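Local structure of uncharacterized protein (Bacteroides ovatus, 4FXT) at residues A[17-22]-A[97-102]; A[178-183]-A[191-196]; A[64-69]-A[76-81]. The protein is of unknown function, belongs to the DUF3823 family, and probably pairs a transthyretin-like with an E-set-like domain, both all-beta and without helices. All coordinates share one frame; numbering follows the deposited sequence.

Along the chain interaction 1 spans two domains: residues 17-22 belong to the N-terminal DUF3823 domain and 97-102 to the start of the C-terminal one. Interaction 3, a hairpin of the N-terminal domain, falls between these two segments in sequence, and interaction 2, a hairpin of the C-terminal domain, follows later. Interactions 1 and 2 have centres about 10 Å apart and touch: G22 O lies 3.1 Å from Y193 N, probably hydrogen-bonded, and V100 packs on V183. Interaction 3 stands apart, its centre about 19 Å from that of interaction 1 and about 24 Å from that of interaction 2. Interaction 1 thus appears to bridge the two domains, with interaction 2 beside it on the C-terminal side and interaction 3 in the N-terminal sheet.

Interaction 1: A[17-22]-A[97-102]; sequences DGEAVG and YFFVRN
The guanidinium of R101 meets the carboxylate of D17 at its edge, while F99 CE2 of its own strand lies over one of its faces. The F99 ring in turn has E19 OE1 near its plane at the edge, 3.7 Å from F99 CZ, with R101 NE also at the edge. R101 grips D17 end-on, both terminal nitrogens converging on one oxygen: NH1 to OD2 is 2.8 Å and NH2 to OD2 3.0 Å. The NH2 bond uses the anti lone pair of OD2, whereas NH1 comes from above the carboxylate plane, the two flat groups being turned 54° apart. E19 OE2 stands well out of the guanidinium plane, 4.0 Å from R101 NH1, a long salt bridge of charge alone. A water links E19 OE2, R101 NH1 and N102 OD1. R101 bends at chi3 (70°), which brings its end round to D17; its NE is hydrogen-bonded to N119 OD1. A leucine in place of R101 would probably leave D17 and E19 without their counter-charge. V21 CG2 packs obliquely on F99 CE1 at 4.2 Å. With one arginine facing two carboxylates and only this small apolar contact beside them, the link between the domains here is probably largely electrostatic.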
ATOM      1  N   ASP A  17      -8.759  -5.728  -7.243  1.00 54.66           N
ATOM      2  CA  ASP A  17      -9.198  -7.117  -7.190  1.00 55.04           C
ATOM      3  C   ASP A  17      -9.769  -7.374  -5.777  1.00 57.80           C
ATOM      4  O   ASP A  17      -9.317  -8.292  -5.075  1.00 57.52           O
ATOM      5  CB  ASP A  17      -8.037  -8.092  -7.575  1.00 56.03           C
ATOM      6  CG  ASP A  17      -8.397  -9.578  -7.766  1.00 71.40           C
ATOM      7  OD1 ASP A  17      -9.603  -9.928  -7.688  1.00 74.06           O
ATOM      8  OD2 ASP A  17      -7.484 -10.375  -8.042  1.00 78.40           O
ATOM      9  N   GLY A  18     -10.666  -6.469  -5.356  1.00 53.46           N
ATOM     10  CA  GLY A  18     -11.383  -6.510  -4.083  1.00 55.01           C
ATOM     11  C   GLY A  18     -10.579  -6.470  -2.803  1.00 58.94           C
ATOM     12  O   GLY A  18     -11.105  -6.789  -1.732  1.00 60.89           O
ATOM     13  N   GLU A  19      -9.301  -6.105  -2.903  1.00 53.30           N
ATOM     14  CA  GLU A  19      -8.370  -6.027  -1.772  1.00 51.18           C
ATOM     15  C   GLU A  19      -7.862  -4.616  -1.574  1.00 55.21           C
ATOM     16  O   GLU A  19      -7.643  -3.889  -2.567  1.00 56.62           O
ATOM     17  CB  GLU A  19      -7.161  -6.966  -1.989  1.00 51.24           C
ATOM     18  CG  GLU A  19      -7.478  -8.443  -2.039  1.00 68.25           C
ATOM     19  CD  GLU A  19      -6.278  -9.374  -2.043  1.00 92.41           C
ATOM     20  OE1 GLU A  19      -5.233  -9.026  -1.442  1.00 64.34           O
ATOM     21  OE2 GLU A  19      -6.428 -10.504  -2.560  1.00 98.60           O
ATOM     22  N   ALA A  20      -7.635  -4.224  -0.307  1.00 49.75           N
ATOM     23  CA  ALA A  20      -7.060  -2.903  -0.027  1.00 48.74           C
ATOM     24  C   ALA A  20      -5.593  -2.884  -0.433  1.00 49.18           C
ATOM     25  O   ALA A  20      -4.840  -3.798  -0.068  1.00 48.71           O
ATOM     26  CB  ALA A  20      -7.223  -2.557   1.439  1.00 50.19           C
ATOM     27  N   VAL A  21      -5.222  -1.904  -1.256  1.00 44.72           N
ATOM     28  CA  VAL A  21      -3.870  -1.767  -1.807  1.00 43.74           C
ATOM     29  C   VAL A  21      -2.961  -1.112  -0.767  1.00 50.21           C
ATOM     30  O   VAL A  21      -3.139   0.055  -0.422  1.00 52.08           O
ATOM     31  CB  VAL A  21      -3.852  -0.983  -3.141  1.00 47.70           C
ATOM     32  CG1 VAL A  21      -2.438  -0.833  -3.662  1.00 46.56           C
ATOM     33  CG2 VAL A  21      -4.707  -1.676  -4.186  1.00 48.66           C
ATOM     34  N   GLY A  22      -1.958  -1.867  -0.328  1.00 46.81           N
ATOM     35  CA  GLY A  22      -0.995  -1.407   0.663  1.00 45.75           C
ATOM     36  C   GLY A  22      -0.116  -0.301   0.129  1.00 48.67           C
ATOM     37  O   GLY A  22       0.320  -0.337  -1.029  1.00 43.32           O
ATOM     38  N   TYR A  97       0.625  -0.752 -10.638  1.00 48.28           N
ATOM     39  CA  TYR A  97       1.472  -1.167 -11.756  1.00 47.16           C
ATOM     40  C   TYR A  97       1.835  -2.634 -11.533  1.00 52.57           C
ATOM     41  O   TYR A  97       1.642  -3.488 -12.409  1.00 53.92           O
ATOM     42  CB  TYR A  97       2.685  -0.253 -11.889  1.00 46.93           C
ATOM     43  CG  TYR A  97       2.282   1.189 -12.139  1.00 49.01           C
ATOM     44  CD1 TYR A  97       1.829   1.599 -13.388  1.00 52.67           C
ATOM     45  CD2 TYR A  97       2.371   2.149 -11.129  1.00 48.44           C
ATOM     46  CE1 TYR A  97       1.429   2.914 -13.617  1.00 54.38           C
ATOM     47  CE2 TYR A  97       1.995   3.470 -11.352  1.00 49.78           C
ATOM     48  CZ  TYR A  97       1.530   3.849 -12.604  1.00 59.03           C
ATOM     49  OH  TYR A  97       1.170   5.148 -12.889  1.00 63.22           O
ATOM     50  N   PHE A  98       2.225  -2.926 -10.299  1.00 48.59           N
ATOM     51  CA  PHE A  98       2.505  -4.235  -9.745  1.00 48.04           C
ATOM     52  C   PHE A  98       1.726  -4.391  -8.456  1.00 49.61           C
ATOM     53  O   PHE A  98       1.573  -3.402  -7.708  1.00 50.60           O
ATOM     54  CB  PHE A  98       4.009  -4.424  -9.527  1.00 50.13           C
ATOM     55  CG  PHE A  98       4.839  -4.547 -10.778  1.00 52.36           C
ATOM     56  CD1 PHE A  98       5.352  -3.421 -11.404  1.00 56.88           C
ATOM     57  CD2 PHE A  98       5.139  -5.791 -11.308  1.00 55.03           C
ATOM     58  CE1 PHE A  98       6.126  -3.532 -12.558  1.00 59.30           C
ATOM     59  CE2 PHE A  98       5.933  -5.906 -12.447  1.00 59.82           C
ATOM     60  CZ  PHE A  98       6.408  -4.773 -13.075  1.00 59.40           C
ATOM     61  N   PHE A  99       1.187  -5.595  -8.213  1.00 43.30           N
ATOM     62  CA  PHE A  99       0.393  -5.840  -7.012  1.00 41.99           C
ATOM     63  C   PHE A  99       0.989  -7.002  -6.207  1.00 43.66           C
ATOM     64  O   PHE A  99       1.443  -7.991  -6.792  1.00 42.45           O
ATOM     65  CB  PHE A  99      -1.073  -6.113  -7.391  1.00 44.71           C
ATOM     66  CG  PHE A  99      -2.018  -6.395  -6.239  1.00 46.30           C
ATOM     67  CD1 PHE A  99      -2.355  -5.392  -5.324  1.00 50.13           C
ATOM     68  CD2 PHE A  99      -2.625  -7.630  -6.109  1.00 48.85           C
ATOM     69  CE1 PHE A  99      -3.234  -5.647  -4.262  1.00 51.23           C
ATOM     70  CE2 PHE A  99      -3.524  -7.879  -5.065  1.00 53.21           C
ATOM     71  CZ  PHE A  99      -3.828  -6.886  -4.148  1.00 51.13           C
ATOM     72  N   VAL A 100       1.027  -6.851  -4.867  1.00 39.87           N
ATOM     73  CA  VAL A 100       1.543  -7.893  -3.964  1.00 39.22           C
ATOM     74  C   VAL A 100       0.367  -8.578  -3.263  1.00 40.93           C
ATOM     75  O   VAL A 100      -0.389  -7.891  -2.564  1.00 40.57           O
ATOM     76  CB  VAL A 100       2.570  -7.353  -2.915  1.00 40.47           C
ATOM     77  CG1 VAL A 100       3.304  -8.520  -2.244  1.00 39.58           C
ATOM     78  CG2 VAL A 100       3.591  -6.421  -3.563  1.00 38.91           C
ATOM     79  N   ARG A 101       0.209  -9.904  -3.444  1.00 36.22           N
ATOM     80  CA  ARG A 101      -0.849 -10.660  -2.699  1.00 36.43           C
ATOM     81  C   ARG A 101      -0.331 -11.975  -2.054  1.00 39.97           C
ATOM     82  O   ARG A 101       0.799 -12.433  -2.286  1.00 38.37           O
ATOM     83  CB  ARG A 101      -2.055 -11.034  -3.586  1.00 35.77           C
ATOM     84  CG  ARG A 101      -1.807 -12.205  -4.556  1.00 41.71           C
ATOM     85  CD  ARG A 101      -3.030 -12.433  -5.400  1.00 50.03           C
ATOM     86  NE  ARG A 101      -3.244 -11.342  -6.354  1.00 52.91           N
ATOM     87  CZ  ARG A 101      -4.435 -10.954  -6.796  1.00 66.03           C
ATOM     88  NH1 ARG A 101      -5.549 -11.500  -6.304  1.00 38.83           N
ATOM     89  NH2 ARG A 101      -4.529  -9.980  -7.699  1.00 58.33           N
ATOM     90  N   ASN A 102      -1.220 -12.585  -1.252  1.00 38.79           N
ATOM     91  CA  ASN A 102      -1.077 -13.884  -0.577  1.00 37.70           C
ATOM     92  C   ASN A 102       0.282 -13.935   0.145  1.00 40.32           C
ATOM     93  O   ASN A 102       1.108 -14.831  -0.063  1.00 38.51           O
ATOM     94  CB  ASN A 102      -1.235 -14.993  -1.599  1.00 30.96           C
ATOM     95  CG  ASN A 102      -2.477 -14.850  -2.503  1.00 52.61           C
ATOM     96  OD1 ASN A 102      -3.378 -14.014  -2.295  1.00 38.15           O
ATOM     97  ND2 ASN A 102      -2.494 -15.585  -3.617  1.00 39.68           N
TER
HETATM   98  O   HOH W   1      -5.505 -12.747  -3.302  1.00 48.11           O

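Interaction 2: A[178-183]-A[191-196]; sequences YARVGV and YCYSQS
An antiparallel beta hairpin joins residues 178-183 to 191-196 in the C-terminal domain, whose family is placed in the E-set clan of immunoglobulin-like folds. The ladder is regular at one end, where V183 and C192 form a hydrogen-bonded pair, V183 N to C192 O and C192 N to V183 O. G182 and Y193 make the next, non-hydrogen-bonded pair. At S194 the pattern breaks. S194 N still reaches V181 O at 2.8 Å, but V181 N is answered by the side chain: OG of S194, turned between its own backbone N and carbonyl carbon (chi1 67°), accepts from it at 2.8 Å in a nearly straight bond. The carbonyl of S194 is thereby left to R180, whose NE donates to S194 O over 2.8 Å. Extended from CG to NE, the arginine lays its guanidinium flat over the Y193 ring, centres 4.4 Å apart and planes inclined by 17°, NH1 above the ring and offset toward its rim. NH1 hydrogen-bonds to T140 O and NH2 to V23 O. Near the 178 end, S196 OG touches Y178 CB at 3.5 Å and bonds to I138 O. Strand 127-135 pairs with the far edge of 176-185 through Y133 and G131, and strand 98-108 packs against the hairpin, with F98 on V183.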
ATOM      1  N   TYR A 178       7.089  -6.238  12.798  1.00 43.74           N
ATOM      2  CA  TYR A 178       6.198  -6.081  11.664  1.00 41.94           C
ATOM      3  C   TYR A 178       7.002  -6.325  10.415  1.00 44.30           C
ATOM      4  O   TYR A 178       8.153  -5.881  10.318  1.00 44.97           O
ATOM      5  CB  TYR A 178       5.521  -4.712  11.674  1.00 42.67           C
ATOM      6  CG  TYR A 178       4.597  -4.542  12.865  1.00 44.97           C
ATOM      7  CD1 TYR A 178       5.078  -4.066  14.086  1.00 48.10           C
ATOM      8  CD2 TYR A 178       3.244  -4.860  12.774  1.00 45.11           C
ATOM      9  CE1 TYR A 178       4.229  -3.894  15.180  1.00 51.93           C
ATOM     10  CE2 TYR A 178       2.386  -4.694  13.857  1.00 47.71           C
ATOM     11  CZ  TYR A 178       2.886  -4.226  15.064  1.00 57.88           C
ATOM     12  OH  TYR A 178       2.050  -4.125  16.146  1.00 57.32           O
ATOM     13  N   ALA A 179       6.435  -7.127   9.502  1.00 38.41           N
ATOM     14  CA  ALA A 179       7.081  -7.516   8.258  1.00 36.52           C
ATOM     15  C   ALA A 179       6.241  -7.109   7.099  1.00 42.04           C
ATOM     16  O   ALA A 179       5.011  -7.069   7.226  1.00 43.74           O
ATOM     17  CB  ALA A 179       7.324  -9.006   8.238  1.00 37.17           C
ATOM     18  N   ARG A 180       6.884  -6.797   5.966  1.00 37.78           N
ATOM     19  CA  ARG A 180       6.155  -6.313   4.795  1.00 38.44           C
ATOM     20  C   ARG A 180       6.947  -6.506   3.496  1.00 44.04           C
ATOM     21  O   ARG A 180       8.175  -6.437   3.505  1.00 46.29           O
ATOM     22  CB  ARG A 180       5.871  -4.811   5.006  1.00 39.65           C
ATOM     23  CG  ARG A 180       4.601  -4.336   4.387  1.00 48.26           C
ATOM     24  CD  ARG A 180       4.364  -2.901   4.741  1.00 46.94           C
ATOM     25  NE  ARG A 180       3.104  -2.438   4.169  1.00 49.89           N
ATOM     26  CZ  ARG A 180       2.778  -1.164   4.009  1.00 62.87           C
ATOM     27  NH1 ARG A 180       3.641  -0.207   4.328  1.00 38.99           N
ATOM     28  NH2 ARG A 180       1.613  -0.835   3.466  1.00 61.93           N
ATOM     29  N   VAL A 181       6.240  -6.693   2.384  1.00 38.36           N
ATOM     30  CA  VAL A 181       6.835  -6.895   1.057  1.00 37.15           C
ATOM     31  C   VAL A 181       6.429  -5.717   0.179  1.00 40.41           C
ATOM     32  O   VAL A 181       5.251  -5.358   0.173  1.00 39.33           O
ATOM     33  CB  VAL A 181       6.439  -8.266   0.418  1.00 40.39           C
ATOM     34  CG1 VAL A 181       7.119  -8.470  -0.918  1.00 39.37           C
ATOM     35  CG2 VAL A 181       6.741  -9.435   1.339  1.00 40.85           C
ATOM     36  N   GLY A 182       7.397  -5.126  -0.536  1.00 36.56           N
ATOM     37  CA  GLY A 182       7.168  -3.987  -1.419  1.00 35.86           C
ATOM     38  C   GLY A 182       7.691  -4.216  -2.810  1.00 42.14           C
ATOM     39  O   GLY A 182       8.762  -4.780  -2.960  1.00 42.62           O
ATOM     40  N   VAL A 183       6.970  -3.794  -3.842  1.00 42.57           N
ATOM     41  CA  VAL A 183       7.481  -3.892  -5.229  1.00 44.80           C
ATOM     42  C   VAL A 183       7.422  -2.483  -5.841  1.00 47.15           C
ATOM     43  O   VAL A 183       6.372  -1.845  -5.771  1.00 45.78           O
ATOM     44  CB  VAL A 183       6.771  -4.961  -6.135  1.00 50.68           C
ATOM     45  CG1 VAL A 183       5.260  -4.801  -6.124  1.00 52.36           C
ATOM     46  CG2 VAL A 183       7.286  -4.937  -7.564  1.00 50.65           C
ATOM     47  N   TYR A 191       6.743   2.529  -3.738  1.00 43.63           N
ATOM     48  CA  TYR A 191       6.534   1.104  -3.752  1.00 40.99           C
ATOM     49  C   TYR A 191       5.083   0.792  -3.511  1.00 50.59           C
ATOM     50  O   TYR A 191       4.382   1.552  -2.831  1.00 54.58           O
ATOM     51  CB  TYR A 191       7.396   0.392  -2.683  1.00 38.90           C
ATOM     52  CG  TYR A 191       8.855   0.145  -2.974  1.00 39.52           C
ATOM     53  CD1 TYR A 191       9.774   1.189  -2.959  1.00 40.30           C
ATOM     54  CD2 TYR A 191       9.350  -1.151  -3.090  1.00 42.02           C
ATOM     55  CE1 TYR A 191      11.128   0.969  -3.194  1.00 38.74           C
ATOM     56  CE2 TYR A 191      10.712  -1.390  -3.299  1.00 44.86           C
ATOM     57  CZ  TYR A 191      11.599  -0.321  -3.336  1.00 53.82           C
ATOM     58  OH  TYR A 191      12.946  -0.522  -3.523  1.00 61.94           O
ATOM     59  N   CYS A 192       4.648  -0.354  -3.983  1.00 48.35           N
ATOM     60  CA  CYS A 192       3.363  -0.907  -3.653  1.00 50.27           C
ATOM     61  C   CYS A 192       3.612  -2.037  -2.686  1.00 52.80           C
ATOM     62  O   CYS A 192       4.488  -2.868  -2.936  1.00 52.90           O
ATOM     63  CB  CYS A 192       2.573  -1.346  -4.876  1.00 53.54           C
ATOM     64  SG  CYS A 192       0.982  -2.120  -4.457  1.00 59.19           S
ATOM     65  N   TYR A 193       2.899  -2.050  -1.565  1.00 48.08           N
ATOM     66  CA  TYR A 193       3.178  -3.005  -0.514  1.00 45.45           C
ATOM     67  C   TYR A 193       2.047  -3.946  -0.187  1.00 46.76           C
ATOM     68  O   TYR A 193       0.866  -3.719  -0.472  1.00 45.22           O
ATOM     69  CB  TYR A 193       3.494  -2.241   0.791  1.00 46.36           C
ATOM     70  CG  TYR A 193       4.651  -1.263   0.742  1.00 46.70           C
ATOM     71  CD1 TYR A 193       4.458   0.057   0.331  1.00 48.37           C
ATOM     72  CD2 TYR A 193       5.914  -1.627   1.198  1.00 45.74           C
ATOM     73  CE1 TYR A 193       5.511   0.966   0.310  1.00 45.60           C
ATOM     74  CE2 TYR A 193       6.975  -0.725   1.187  1.00 45.93           C
ATOM     75  CZ  TYR A 193       6.764   0.573   0.760  1.00 47.77           C
ATOM     76  OH  TYR A 193       7.823   1.447   0.785  1.00 45.55           O
ATOM     77  N   SER A 194       2.450  -5.003   0.511  1.00 43.90           N
ATOM     78  CA  SER A 194       1.611  -5.988   1.161  1.00 42.33           C
ATOM     79  C   SER A 194       1.088  -5.373   2.415  1.00 48.15           C
ATOM     80  O   SER A 194       1.503  -4.260   2.769  1.00 46.97           O
ATOM     81  CB  SER A 194       2.425  -7.242   1.441  1.00 41.70           C
ATOM     82  OG  SER A 194       3.405  -6.923   2.416  1.00 45.17           O
ATOM     83  N   GLN A 195       0.291  -6.111   3.175  1.00 46.32           N
ATOM     84  CA  GLN A 195      -0.130  -5.576   4.446  1.00 45.63           C
ATOM     85  C   GLN A 195       1.036  -5.691   5.441  1.00 44.89           C
ATOM     86  O   GLN A 195       1.898  -6.562   5.256  1.00 43.72           O
ATOM     87  CB  GLN A 195      -1.401  -6.284   4.940  1.00 49.09           C
ATOM     88  CG  GLN A 195      -2.669  -5.805   4.196  1.00 79.05           C
ATOM     89  CD  GLN A 195      -3.005  -4.303   4.357  1.00 93.74           C
ATOM     90  OE1 GLN A 195      -3.006  -3.745   5.481  1.00 93.55           O
ATOM     91  NE2 GLN A 195      -3.352  -3.630   3.239  1.00 58.28           N
ATOM     92  N   SER A 196       1.122  -4.740   6.426  1.00 38.80           N
ATOM     93  CA  SER A 196       2.133  -4.818   7.486  1.00 36.11           C
ATOM     94  C   SER A 196       1.644  -5.853   8.485  1.00 39.89           C
ATOM     95  O   SER A 196       0.597  -5.647   9.072  1.00 38.42           O
ATOM     96  CB  SER A 196       2.385  -3.467   8.112  1.00 35.86           C
ATOM     97  OG  SER A 196       3.360  -3.569   9.135  1.00 39.38           O
TER

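Interaction 3: A[64-69]-A[76-81]; sequences LVRMGN and SNDTIY
R66 and D78 meet through one oxygen: R66 NH1 lies 3.1 Å from D78 OD2 in a salt bridge whose hydrogen bond is weak, bent to 126° at the hydrogen. The two flat groups are inclined by 37°, and the carboxylate approaches the guanidinium obliquely. Close by, I80 CD1 reaches R66 NH2 at 3.4 Å, the isoleucine side chain crossing the arginine at about a right angle. On the other side of the strand the V65 and T79 side chains run alongside each other in the same direction, with V65 CG1 3.6 Å from T79 CG2. CG1 of V65 also leans on D78 O. These contacts flank the backbone pairing of L64 with I80, where L64 N to I80 O and I80 N to L64 O are both 2.8 Å long. T79 CA adds a C-H...O contact to L64 O at 3.4 Å. The L64-I80 pair belongs to a beta hairpin of strands 60-68 and 79-84 in the N-terminal domain, a member of the transthyretin clan, and 79-84 is one of the two outermost strands of its antiparallel sheet within this chain. Beyond the L64-I80 pair the chains draw apart, and there R66 reaches across to D78. CG of R66 stands anti to its carbonyl carbon (chi1 -55°) and the chain runs extended to NE, which carries the guanidinium across to the second arm. The firmer polar partner of R66 is P93, whose O accepts from NH2. Beyond this shell, L64 and I80 both pack on I92, and L64 also on F30 and L32 of strand 28-33.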
ATOM      1  N   LEU A  64     -13.825  12.936  -7.335  1.00 71.04           N
ATOM      2  CA  LEU A  64     -12.538  12.438  -6.834  1.00 66.85           C
ATOM      3  C   LEU A  64     -11.645  12.029  -7.981  1.00 74.32           C
ATOM      4  O   LEU A  64     -12.098  11.347  -8.907  1.00 76.10           O
ATOM      5  CB  LEU A  64     -12.727  11.242  -5.860  1.00 64.02           C
ATOM      6  CG  LEU A  64     -11.475  10.647  -5.179  1.00 62.09           C
ATOM      7  CD1 LEU A  64     -11.788  10.088  -3.891  1.00 58.32           C
ATOM      8  CD2 LEU A  64     -10.806   9.606  -6.047  1.00 66.19           C
ATOM      9  N   VAL A  65     -10.350  12.398  -7.887  1.00 70.94           N
ATOM     10  CA  VAL A  65      -9.347  12.048  -8.892  1.00 69.98           C
ATOM     11  C   VAL A  65      -8.134  11.451  -8.240  1.00 70.04           C
ATOM     12  O   VAL A  65      -7.776  11.814  -7.117  1.00 69.28           O
ATOM     13  CB  VAL A  65      -8.912  13.230  -9.793  1.00 76.99           C
ATOM     14  CG1 VAL A  65      -9.995  13.598 -10.792  1.00 79.96           C
ATOM     15  CG2 VAL A  65      -8.451  14.445  -8.979  1.00 77.61           C
ATOM     16  N   ARG A  66      -7.497  10.535  -8.964  1.00 65.95           N
ATOM     17  CA  ARG A  66      -6.261   9.879  -8.542  1.00 63.75           C
ATOM     18  C   ARG A  66      -5.116  10.746  -9.006  1.00 68.30           C
ATOM     19  O   ARG A  66      -5.100  11.194 -10.152  1.00 70.47           O
ATOM     20  CB  ARG A  66      -6.172   8.438  -9.096  1.00 64.01           C
ATOM     21  CG  ARG A  66      -7.351   7.523  -8.778  1.00 70.76           C
ATOM     22  CD  ARG A  66      -7.292   6.306  -9.671  1.00 71.36           C
ATOM     23  NE  ARG A  66      -8.538   5.530  -9.719  1.00 70.24           N
ATOM     24  CZ  ARG A  66      -9.579   5.797 -10.517  1.00 80.25           C
ATOM     25  NH1 ARG A  66      -9.604   6.911 -11.247  1.00 46.86           N
ATOM     26  NH2 ARG A  66     -10.647   5.009 -10.510  1.00 79.32           N
HETATM   27  N   MSE A  67      -4.179  11.024  -8.119  1.00 63.60           N
HETATM   28  CA  MSE A  67      -3.010  11.864  -8.418  1.00 62.84           C
HETATM   29  C   MSE A  67      -1.878  11.574  -7.399  1.00 63.35           C
HETATM   30  O   MSE A  67      -1.932  10.579  -6.638  1.00 61.71           O
HETATM   31  CB  MSE A  67      -3.391  13.373  -8.431  1.00 66.95           C
HETATM   32  CG  MSE A  67      -4.371  13.775  -7.320  1.00 74.23           C
HETATM   33 SE   MSE A  67      -3.818  13.453  -5.454  0.75 80.33          SE
HETATM   34  CE  MSE A  67      -2.395  14.894  -5.324  1.00 78.45           C
ATOM     35  N   GLY A  68      -0.885  12.461  -7.408  1.00 58.39           N
ATOM     36  CA  GLY A  68       0.258  12.401  -6.520  1.00 57.13           C
ATOM     37  C   GLY A  68       1.263  11.353  -6.938  1.00 60.93           C
ATOM     38  O   GLY A  68       1.447  11.122  -8.132  1.00 60.86           O
ATOM     39  N   ASN A  69       1.928  10.709  -5.952  1.00 55.25           N
ATOM     40  CA  ASN A  69       2.989   9.751  -6.211  1.00 51.46           C
ATOM     41  C   ASN A  69       2.551   8.323  -5.930  1.00 51.39           C
ATOM     42  O   ASN A  69       3.399   7.416  -5.985  1.00 50.39           O
ATOM     43  CB  ASN A  69       4.190  10.096  -5.358  1.00 48.41           C
ATOM     44  CG  ASN A  69       4.766  11.450  -5.663  1.00 76.57           C
ATOM     45  OD1 ASN A  69       5.145  11.785  -6.796  1.00 72.93           O
ATOM     46  ND2 ASN A  69       4.907  12.228  -4.625  1.00 73.43           N
ATOM     47  N   SER A  76      -5.927  11.799 -15.220  1.00 80.50           N
ATOM     48  CA  SER A  76      -6.455  13.149 -15.004  1.00 83.63           C
ATOM     49  C   SER A  76      -7.941  13.219 -15.385  1.00 92.31           C
ATOM     50  O   SER A  76      -8.759  13.769 -14.653  1.00 92.42           O
ATOM     51  CB  SER A  76      -5.659  14.164 -15.834  1.00 89.96           C
ATOM     52  OG  SER A  76      -4.250  13.988 -15.804  1.00 97.97           O
ATOM     53  N   ASN A  77      -8.256  12.656 -16.570  1.00 92.44           N
ATOM     54  CA  ASN A  77      -9.550  12.566 -17.259  1.00 94.30           C
ATOM     55  C   ASN A  77     -10.597  11.758 -16.460  1.00 96.04           C
ATOM     56  O   ASN A  77     -11.778  12.109 -16.497  1.00 96.67           O
ATOM     57  CB  ASN A  77      -9.331  11.894 -18.639  1.00 96.09           C
ATOM     58  CG  ASN A  77      -8.590  10.556 -18.576  1.00122.64           C
ATOM     59  OD1 ASN A  77      -9.172   9.487 -18.345  1.00119.43           O
ATOM     60  ND2 ASN A  77      -7.278  10.591 -18.736  1.00112.94           N
ATOM     61  N   ASP A  78     -10.171  10.663 -15.780  1.00 90.49           N
ATOM     62  CA  ASP A  78     -11.057   9.766 -15.037  1.00 89.52           C
ATOM     63  C   ASP A  78     -11.344  10.338 -13.623  1.00 90.10           C
ATOM     64  O   ASP A  78     -10.437  10.469 -12.790  1.00 87.61           O
ATOM     65  CB  ASP A  78     -10.447   8.344 -14.951  1.00 89.54           C
ATOM     66  CG  ASP A  78     -11.319   7.264 -14.312  1.00107.71           C
ATOM     67  OD1 ASP A  78     -12.548   7.484 -14.182  1.00111.63           O
ATOM     68  OD2 ASP A  78     -10.786   6.171 -14.005  1.00114.48           O
ATOM     69  N   THR A  79     -12.630  10.678 -13.390  1.00 86.38           N
ATOM     70  CA  THR A  79     -13.174  11.213 -12.140  1.00 84.82           C
ATOM     71  C   THR A  79     -14.194  10.235 -11.562  1.00 84.35           C
ATOM     72  O   THR A  79     -14.827   9.493 -12.318  1.00 84.79           O
ATOM     73  CB  THR A  79     -13.818  12.606 -12.339  1.00 97.05           C
ATOM     74  OG1 THR A  79     -14.987  12.491 -13.141  1.00105.62           O
ATOM     75  CG2 THR A  79     -12.881  13.623 -12.945  1.00 97.26           C
ATOM     76  N   ILE A  80     -14.371  10.260 -10.231  1.00 76.34           N
ATOM     77  CA  ILE A  80     -15.332   9.414  -9.533  1.00 74.77           C
ATOM     78  C   ILE A  80     -16.287  10.337  -8.819  1.00 83.67           C
ATOM     79  O   ILE A  80     -15.868  11.116  -7.962  1.00 83.77           O
ATOM     80  CB  ILE A  80     -14.659   8.376  -8.586  1.00 73.19           C
ATOM     81  CG1 ILE A  80     -13.896   7.324  -9.406  1.00 69.80           C
ATOM     82  CG2 ILE A  80     -15.702   7.677  -7.706  1.00 74.51           C
ATOM     83  CD1 ILE A  80     -13.125   6.324  -8.630  1.00 68.04           C
ATOM     84  N   TYR A  81     -17.571  10.262  -9.186  1.00 84.70           N
ATOM     85  CA  TYR A  81     -18.600  11.108  -8.600  1.00 87.91           C
ATOM     86  C   TYR A  81     -19.114  10.442  -7.332  1.00 89.55           C
ATOM     87  O   TYR A  81     -19.503   9.267  -7.341  1.00 90.14           O
ATOM     88  CB  TYR A  81     -19.713  11.372  -9.613  1.00 95.26           C
ATOM     89  CG  TYR A  81     -19.221  12.067 -10.875  1.00102.05           C
ATOM     90  CD1 TYR A  81     -18.751  11.334 -11.964  1.00103.61           C
ATOM     91  CD2 TYR A  81     -19.235  13.457 -10.981  1.00105.95           C
ATOM     92  CE1 TYR A  81     -18.290  11.967 -13.118  1.00106.13           C
ATOM     93  CE2 TYR A  81     -18.779  14.101 -12.133  1.00108.60           C
ATOM     94  CZ  TYR A  81     -18.304  13.353 -13.197  1.00118.61           C
ATOM     95  OH  TYR A  81     -17.861  13.999 -14.332  1.00125.56           O
TER